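Packaging enzyme P4 (Pseudomonas phage phi6, PDB 4BLO) hydrolyses nucleoside triphosphates and, as a hexameric RecA-like helicase, probably uses that energy to package RNA into the viral procapsid. Local coordinates at residues L[1-5]-L[56-60]; L[8-13]-L[179-183]; L[40-45]-L[172-177]. All blocks are in the same frame, centred on the assembly; numbering follows the deposited sequence.

Interaction 1 (L[1-5]-L[56-60]); sequences MPIVV and GGSLA
Ile3 and Leu59 form an antiparallel hydrogen-bonded pair, a single isolated beta bridge between two irregular segments, and each supplies the other with one donor and one acceptor. Ile3 N donates to Leu59 O at 2.9 Å, and Leu59 N returns a bond to Ile3 O at 2.7 Å, so the backbone donor and acceptor of both residues are satisfied. Ile3 O also receives a CA-H...O contact from Ser58 CA, 3.6 Å away.

The pairing does not extend further: Val5 N stands 3.5 Å from Gly57 O, and no hydrogen bond joins them. Instead the second segment turns on itself, with Ser58 N reaching back to Gly56 O in a weak bond. Ser58 OG is turned opposite its own backbone N (chi1 -167°), which brings it against Pro2 CB at 3.3 Å, a van der Waals approach and no polar match. On the far side of the bridge Val5 CG2 just meets Leu59 CD2 at 4.5 Å.

Val5 and Leu59 both rest on Ala52 of helix 38-54, while Ile3 and Leu59 share Ile64 in the loop before helix 66-69. The bridge therefore fastens the N-terminal lead-in of helix 7-22 to the chain that has just left helix 38-54.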
loop_
_atom_site.group_PDB
_atom_site.type_symbol
_atom_site.label_atom_id
_atom_site.label_comp_id
_atom_site.label_asym_id
_atom_site.label_seq_id
_atom_site.Cartn_x
_atom_site.Cartn_y
_atom_site.Cartn_z
ATOM N N MET L 1 2.855 -21.939 -42.825
ATOM C CA MET L 1 1.626 -21.364 -42.270
ATOM C C MET L 1 0.630 -22.423 -41.712
ATOM O O MET L 1 0.056 -22.118 -40.672
ATOM C CB MET L 1 0.908 -20.477 -43.293
ATOM C CG MET L 1 1.072 -18.998 -43.032
ATOM S SD MET L 1 0.064 -18.034 -44.177
ATOM C CE MET L 1 0.690 -16.385 -43.868
ATOM N N PRO L 2 0.371 -23.636 -42.291
ATOM C CA PRO L 2 -0.641 -24.517 -41.670
ATOM C C PRO L 2 -0.129 -25.318 -40.460
ATOM O O PRO L 2 1.073 -25.369 -40.211
ATOM C CB PRO L 2 -1.066 -25.433 -42.818
ATOM C CG PRO L 2 0.099 -25.484 -43.709
ATOM C CD PRO L 2 0.901 -24.228 -43.535
ATOM N N ILE L 3 -1.068 -25.917 -39.696
ATOM C CA ILE L 3 -0.773 -26.756 -38.524
ATOM C C ILE L 3 -1.121 -28.204 -38.914
ATOM O O ILE L 3 -2.302 -28.564 -38.983
ATOM C CB ILE L 3 -1.512 -26.264 -37.243
ATOM C CG1 ILE L 3 -1.110 -24.809 -36.900
ATOM C CG2 ILE L 3 -1.253 -27.205 -36.058
ATOM C CD1 ILE L 3 -1.985 -24.099 -35.852
ATOM N N VAL L 4 -0.086 -29.016 -39.217
ATOM C CA VAL L 4 -0.260 -30.388 -39.695
ATOM C C VAL L 4 -0.155 -31.408 -38.542
ATOM O O VAL L 4 0.752 -31.348 -37.707
ATOM C CB VAL L 4 0.681 -30.717 -40.897
ATOM C CG1 VAL L 4 2.162 -30.550 -40.560
ATOM C CG2 VAL L 4 0.393 -32.094 -41.490
ATOM N N VAL L 5 -1.129 -32.333 -38.511
ATOM C CA VAL L 5 -1.261 -33.408 -37.535
ATOM C C VAL L 5 -0.740 -34.702 -38.174
ATOM O O VAL L 5 -1.361 -35.244 -39.094
ATOM C CB VAL L 5 -2.726 -33.537 -37.027
ATOM C CG1 VAL L 5 -2.853 -34.636 -35.978
ATOM C CG2 VAL L 5 -3.227 -32.213 -36.465
ATOM N N GLY L 56 -7.699 -32.464 -44.023
ATOM C CA GLY L 56 -6.739 -33.492 -44.424
ATOM C C GLY L 56 -5.477 -33.477 -43.601
ATOM O O GLY L 56 -4.394 -33.246 -44.146
ATOM N N GLY L 57 -5.617 -33.663 -42.284
ATOM C CA GLY L 57 -4.505 -33.584 -41.340
ATOM C C GLY L 57 -4.246 -32.136 -40.998
ATOM O O GLY L 57 -4.342 -31.735 -39.833
ATOM N N SER L 58 -3.976 -31.321 -42.034
ATOM C CA SER L 58 -3.738 -29.886 -41.979
ATOM C C SER L 58 -4.913 -29.152 -41.302
ATOM O O SER L 58 -6.075 -29.445 -41.593
ATOM C CB SER L 58 -3.507 -29.350 -43.390
ATOM O OG SER L 58 -2.991 -28.029 -43.377
ATOM N N LEU L 59 -4.590 -28.230 -40.368
ATOM C CA LEU L 59 -5.535 -27.427 -39.597
ATOM C C LEU L 59 -5.142 -25.954 -39.578
ATOM O O LEU L 59 -3.948 -25.625 -39.601
ATOM C CB LEU L 59 -5.596 -27.966 -38.156
ATOM C CG LEU L 59 -6.950 -28.489 -37.607
ATOM C CD1 LEU L 59 -7.822 -29.132 -38.671
ATOM C CD2 LEU L 59 -6.741 -29.438 -36.474
ATOM N N ALA L 60 -6.158 -25.074 -39.488
ATOM C CA ALA L 60 -5.978 -23.631 -39.387
ATOM C C ALA L 60 -6.073 -23.202 -37.926
ATOM O O ALA L 60 -7.022 -23.579 -37.225
ATOM C CB ALA L 60 -7.022 -22.920 -40.221
#

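Interaction 2 (L[8-13]-L[179-183]); sequences AHIDRV and ALGFN
His9 lays its imidazole flat against the ring of Phe182 in a face-to-face stack, with centroids 3.7 Å apart and planes only 4° from parallel. The rings are slightly displaced, Phe182 CZ lying over the centre of the imidazole and His9 CE1 over that of the phenyl ring. Within its own ring plane, His9 ND1 donates to Leu180 O at 2.9 Å. That donor stands above the Leu180 carbonyl plane and does not follow a lone pair. The stack on one face and this in-plane bond at the edge together probably fix the ring's rotation.

One turn on, Arg12 points at the other segment and bends at chi2 (-77°) and chi3 (-57°). The bends bring the guanidinium side-on to a single acceptor: NE lies 3.1 Å from Ala179 O, and NH2 lies 2.8 Å from the same Ala179 O. Both nitrogens are in that carbonyl's plane. The aliphatic part of Arg12 passes Leu180 O, with CG at 3.6 Å. Val13 then adds an apolar contact, its CG2 alongside Leu180 CD2 at 3.7 Å.

The acceptors gripped here belong to the last turn of helix 167-179 and its exit, where Gly181, at positive phi, completes a Schellman motif. Side-chain donors from helix 7-22 thus serve carbonyls at a helix C terminus. The positive charge of Arg12, also salt-bridged to Asp224, would probably be favourable beside that end of the dipole.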
loop_
_atom_site.group_PDB
_atom_site.type_symbol
_atom_site.label_atom_id
_atom_site.label_comp_id
_atom_site.label_asym_id
_atom_site.label_seq_id
_atom_site.Cartn_x
_atom_site.Cartn_y
_atom_site.Cartn_z
ATOM N N ALA L 8 2.441 -39.379 -35.483
ATOM C CA ALA L 8 3.176 -39.219 -34.228
ATOM C C ALA L 8 2.311 -38.513 -33.188
ATOM O O ALA L 8 2.311 -38.920 -32.029
ATOM C CB ALA L 8 4.459 -38.442 -34.470
ATOM N N HIS L 9 1.535 -37.493 -33.622
ATOM C CA HIS L 9 0.610 -36.729 -32.783
ATOM C C HIS L 9 -0.570 -37.609 -32.360
ATOM O O HIS L 9 -0.908 -37.632 -31.175
ATOM C CB HIS L 9 0.108 -35.467 -33.519
ATOM C CG HIS L 9 1.187 -34.491 -33.884
ATOM N ND1 HIS L 9 1.987 -33.908 -32.924
ATOM C CD2 HIS L 9 1.529 -33.991 -35.092
ATOM C CE1 HIS L 9 2.807 -33.100 -33.578
ATOM N NE2 HIS L 9 2.569 -33.118 -34.883
ATOM N N ILE L 10 -1.159 -38.369 -33.323
ATOM C CA ILE L 10 -2.293 -39.280 -33.102
ATOM C C ILE L 10 -1.918 -40.370 -32.071
ATOM O O ILE L 10 -2.729 -40.670 -31.193
ATOM C CB ILE L 10 -2.811 -39.903 -34.432
ATOM C CG1 ILE L 10 -3.033 -38.815 -35.522
ATOM C CG2 ILE L 10 -4.093 -40.726 -34.195
ATOM C CD1 ILE L 10 -3.008 -39.301 -36.949
ATOM N N ASP L 11 -0.685 -40.913 -32.158
ATOM C CA ASP L 11 -0.165 -41.948 -31.260
ATOM C C ASP L 11 0.075 -41.436 -29.825
ATOM O O ASP L 11 0.105 -42.242 -28.892
ATOM C CB ASP L 11 1.138 -42.532 -31.830
ATOM C CG ASP L 11 0.975 -43.296 -33.135
ATOM O OD1 ASP L 11 -0.090 -43.930 -33.326
ATOM O OD2 ASP L 11 1.916 -43.274 -33.958
ATOM N N ARG L 12 0.218 -40.109 -29.657
ATOM C CA ARG L 12 0.469 -39.453 -28.368
ATOM C C ARG L 12 -0.809 -39.165 -27.571
ATOM O O ARG L 12 -0.712 -38.893 -26.374
ATOM C CB ARG L 12 1.222 -38.119 -28.583
ATOM C CG ARG L 12 2.697 -38.253 -28.957
ATOM C CD ARG L 12 3.611 -38.595 -27.789
ATOM N NE ARG L 12 3.506 -37.620 -26.710
ATOM C CZ ARG L 12 4.309 -37.588 -25.663
ATOM N NH1 ARG L 12 5.311 -38.449 -25.561
ATOM N NH2 ARG L 12 4.134 -36.679 -24.719
ATOM N N VAL L 13 -1.990 -39.184 -28.237
ATOM C CA VAL L 13 -3.303 -38.850 -27.653
ATOM C C VAL L 13 -3.560 -39.639 -26.329
ATOM O O VAL L 13 -3.879 -39.011 -25.314
ATOM C CB VAL L 13 -4.465 -39.003 -28.685
ATOM C CG1 VAL L 13 -5.830 -38.739 -28.053
ATOM C CG2 VAL L 13 -4.265 -38.070 -29.868
ATOM N N ALA L 179 1.671 -31.458 -25.410
ATOM C CA ALA L 179 1.759 -32.852 -24.956
ATOM C C ALA L 179 1.793 -33.803 -26.133
ATOM O O ALA L 179 2.513 -34.801 -26.082
ATOM C CB ALA L 179 0.594 -33.196 -24.041
ATOM N N LEU L 180 1.048 -33.469 -27.201
ATOM C CA LEU L 180 0.958 -34.228 -28.452
ATOM C C LEU L 180 2.259 -34.157 -29.264
ATOM O O LEU L 180 2.424 -34.937 -30.203
ATOM C CB LEU L 180 -0.216 -33.741 -29.324
ATOM C CG LEU L 180 -1.624 -33.873 -28.746
ATOM C CD1 LEU L 180 -2.622 -33.124 -29.606
ATOM C CD2 LEU L 180 -2.040 -35.340 -28.582
ATOM N N GLY L 181 3.157 -33.236 -28.913
ATOM C CA GLY L 181 4.446 -33.094 -29.580
ATOM C C GLY L 181 4.647 -31.819 -30.367
ATOM O O GLY L 181 5.750 -31.594 -30.875
ATOM N N PHE L 182 3.607 -30.963 -30.448
ATOM C CA PHE L 182 3.682 -29.694 -31.162
ATOM C C PHE L 182 4.596 -28.712 -30.480
ATOM O O PHE L 182 4.659 -28.685 -29.254
ATOM C CB PHE L 182 2.291 -29.050 -31.310
ATOM C CG PHE L 182 1.388 -29.742 -32.292
ATOM C CD1 PHE L 182 1.532 -29.531 -33.657
ATOM C CD2 PHE L 182 0.397 -30.605 -31.856
ATOM C CE1 PHE L 182 0.700 -30.181 -34.574
ATOM C CE2 PHE L 182 -0.435 -31.250 -32.763
ATOM C CZ PHE L 182 -0.279 -31.036 -34.120
ATOM N N ASN L 183 5.274 -27.884 -31.276
ATOM C CA ASN L 183 6.139 -26.816 -30.797
ATOM C C ASN L 183 5.287 -25.576 -30.644
ATOM O O ASN L 183 5.015 -24.864 -31.624
ATOM C CB ASN L 183 7.308 -26.597 -31.747
ATOM C CG ASN L 183 8.297 -27.733 -31.781
ATOM O OD1 ASN L 183 8.942 -27.977 -32.799
ATOM N ND2 ASN L 183 8.473 -28.425 -30.668
#

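Interaction 3 (L[40-45]-L[172-177]); sequences VIKTYI and IVCIGL
Tyr44 packs on Ile172 where helix 38-54 crosses helix 167-179 in this P-loop NTPase; the second helix itself lies against strand 184-187 of the central sheet through Cys174. The local axes cross at -68° and approach to 9.0 Å. No hydrogen bond spans the contact between these segments, which is therefore one of shape and apolar packing.

The main bump on the second helix is Ile172, which splits its two branches between neighbours on the first. CG2 sits over one face of the Tyr44 ring, 3.7 Å from the centroid and displaced toward the rim, in a CH-pi contact. CD1 reaches the other way, to Val40 CG1 at 3.8 Å.

The main hollow is at Gly176, where the second helix offers bare backbone. Ile41 CG2 fills it from one direction, 3.6 Å from Gly176 CA; the branch is placed there by standing opposite its own backbone N. Ile45 closes on the same residue, with CG1 at 3.5 Å from Gly176 O. The edge of the Tyr44 ring, at CD2, borders the same hollow beside Gly176 CA. Next to them Ile41 CG2 also meets Ile175 CG2 at 3.9 Å.

The Tyr44 ring, its CG opposite the backbone N (chi1 178°), extends from helix 38-54 toward the second helix. Beyond the hollow its edge goes on to Leu177, with CE2 4.0 Å from Leu177 CG. At the far end of the ring, Tyr44 OH lies 3.7 Å from Val173 CG2 while hydrogen-bonding to the backbone oxygen of Ile64.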
loop_
_atom_site.group_PDB
_atom_site.type_symbol
_atom_site.label_atom_id
_atom_site.label_comp_id
_atom_site.label_asym_id
_atom_site.label_seq_id
_atom_site.Cartn_x
_atom_site.Cartn_y
_atom_site.Cartn_z
ATOM N N VAL L 40 -10.955 -30.741 -19.247
ATOM C CA VAL L 40 -11.080 -29.681 -20.254
ATOM C C VAL L 40 -9.968 -29.829 -21.323
ATOM O O VAL L 40 -10.280 -29.758 -22.515
ATOM C CB VAL L 40 -11.075 -28.273 -19.577
ATOM C CG1 VAL L 40 -11.262 -27.152 -20.592
ATOM C CG2 VAL L 40 -12.149 -28.183 -18.498
ATOM N N ILE L 41 -8.699 -30.081 -20.894
ATOM C CA ILE L 41 -7.536 -30.249 -21.786
ATOM C C ILE L 41 -7.755 -31.495 -22.661
ATOM O O ILE L 41 -7.550 -31.427 -23.881
ATOM C CB ILE L 41 -6.183 -30.291 -21.013
ATOM C CG1 ILE L 41 -6.006 -29.043 -20.108
ATOM C CG2 ILE L 41 -5.006 -30.408 -21.976
ATOM C CD1 ILE L 41 -5.310 -29.303 -18.825
ATOM N N LYS L 42 -8.220 -32.609 -22.044
ATOM C CA LYS L 42 -8.521 -33.863 -22.753
ATOM C C LYS L 42 -9.602 -33.633 -23.821
ATOM O O LYS L 42 -9.439 -34.062 -24.964
ATOM C CB LYS L 42 -8.971 -34.967 -21.778
ATOM C CG LYS L 42 -7.897 -35.470 -20.816
ATOM C CD LYS L 42 -8.263 -36.813 -20.166
ATOM C CE LYS L 42 -9.374 -36.721 -19.142
ATOM N NZ LYS L 42 -9.678 -38.047 -18.548
ATOM N N THR L 43 -10.677 -32.911 -23.441
ATOM C CA THR L 43 -11.810 -32.561 -24.299
ATOM C C THR L 43 -11.324 -31.734 -25.495
ATOM O O THR L 43 -11.776 -31.964 -26.619
ATOM C CB THR L 43 -12.890 -31.824 -23.482
ATOM O OG1 THR L 43 -13.141 -32.544 -22.268
ATOM C CG2 THR L 43 -14.193 -31.663 -24.255
ATOM N N TYR L 44 -10.379 -30.798 -25.248
ATOM C CA TYR L 44 -9.777 -29.955 -26.283
ATOM C C TYR L 44 -9.001 -30.821 -27.279
ATOM O O TYR L 44 -9.206 -30.659 -28.477
ATOM C CB TYR L 44 -8.866 -28.883 -25.662
ATOM C CG TYR L 44 -8.161 -28.005 -26.676
ATOM C CD1 TYR L 44 -8.840 -26.982 -27.334
ATOM C CD2 TYR L 44 -6.801 -28.158 -26.934
ATOM C CE1 TYR L 44 -8.196 -26.171 -28.269
ATOM C CE2 TYR L 44 -6.142 -27.346 -27.861
ATOM C CZ TYR L 44 -6.845 -26.354 -28.530
ATOM O OH TYR L 44 -6.203 -25.543 -29.440
ATOM N N ILE L 45 -8.148 -31.758 -26.784
ATOM C CA ILE L 45 -7.345 -32.668 -27.617
ATOM C C ILE L 45 -8.278 -33.459 -28.560
ATOM O O ILE L 45 -8.044 -33.461 -29.773
ATOM C CB ILE L 45 -6.433 -33.601 -26.760
ATOM C CG1 ILE L 45 -5.329 -32.789 -26.046
ATOM C CG2 ILE L 45 -5.815 -34.729 -27.616
ATOM C CD1 ILE L 45 -4.719 -33.453 -24.816
ATOM N N ILE L 172 -4.637 -24.375 -21.899
ATOM C CA ILE L 172 -5.345 -25.408 -22.663
ATOM C C ILE L 172 -4.566 -25.730 -23.950
ATOM O O ILE L 172 -4.271 -26.899 -24.202
ATOM C CB ILE L 172 -6.808 -24.977 -22.974
ATOM C CG1 ILE L 172 -7.697 -25.124 -21.739
ATOM C CG2 ILE L 172 -7.399 -25.781 -24.131
ATOM C CD1 ILE L 172 -9.008 -24.394 -21.837
ATOM N N VAL L 173 -4.226 -24.695 -24.737
ATOM C CA VAL L 173 -3.520 -24.850 -26.004
ATOM C C VAL L 173 -2.078 -25.319 -25.759
ATOM O O VAL L 173 -1.621 -26.226 -26.460
ATOM C CB VAL L 173 -3.571 -23.566 -26.873
ATOM C CG1 VAL L 173 -3.023 -23.830 -28.276
ATOM C CG2 VAL L 173 -4.988 -23.018 -26.967
ATOM N N CYS L 174 -1.384 -24.737 -24.758
ATOM C CA CYS L 174 -0.002 -25.087 -24.425
ATOM C C CYS L 174 0.121 -26.554 -23.973
ATOM O O CYS L 174 0.913 -27.291 -24.562
ATOM C CB CYS L 174 0.563 -24.136 -23.375
ATOM S SG CYS L 174 1.120 -22.541 -24.041
ATOM N N ILE L 175 -0.668 -26.983 -22.956
ATOM C CA ILE L 175 -0.642 -28.357 -22.438
ATOM C C ILE L 175 -1.248 -29.328 -23.470
ATOM O O ILE L 175 -0.628 -30.345 -23.774
ATOM C CB ILE L 175 -1.332 -28.481 -21.046
ATOM C CG1 ILE L 175 -0.605 -27.619 -19.991
ATOM C CG2 ILE L 175 -1.421 -29.950 -20.581
ATOM C CD1 ILE L 175 -1.480 -27.166 -18.816
ATOM N N GLY L 176 -2.423 -28.998 -23.994
ATOM C CA GLY L 176 -3.127 -29.825 -24.970
ATOM C C GLY L 176 -2.326 -30.190 -26.196
ATOM O O GLY L 176 -2.122 -31.378 -26.464
ATOM N N LEU L 177 -1.849 -29.175 -26.940
ATOM C CA LEU L 177 -1.086 -29.390 -28.178
ATOM C C LEU L 177 0.382 -29.735 -27.912
ATOM O O LEU L 177 0.955 -30.541 -28.651
ATOM C CB LEU L 177 -1.184 -28.185 -29.129
ATOM C CG LEU L 177 -2.596 -27.792 -29.617
ATOM C CD1 LEU L 177 -2.518 -26.672 -30.624
ATOM C CD2 LEU L 177 -3.322 -28.968 -30.263
#

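How the interactions relate
The three contacts form a continuous series on one flank of the ATPase, joining helices 7-22, 38-54 and 167-179. Interactions 1 and 2 are centred 13 Å apart and meet at Phe182, which Ile3 and Val5 touch. Interactions 2 and 3 are centred 11 Å apart and touch; Ile45 packs on Val13 and Leu180, and Phe182 N probably bonds to Leu177 O. Interactions 1 and 3, about 17 Å apart between centres, do not touch. The order is 1-5, 8-13, 40-45, 56-60, 172-177, 179-183, so interaction 3 lies between the segments of interaction 2, while those of interaction 1 alternate with both others. The N-terminal region is thereby fixed to the helix leading into strand 184-187.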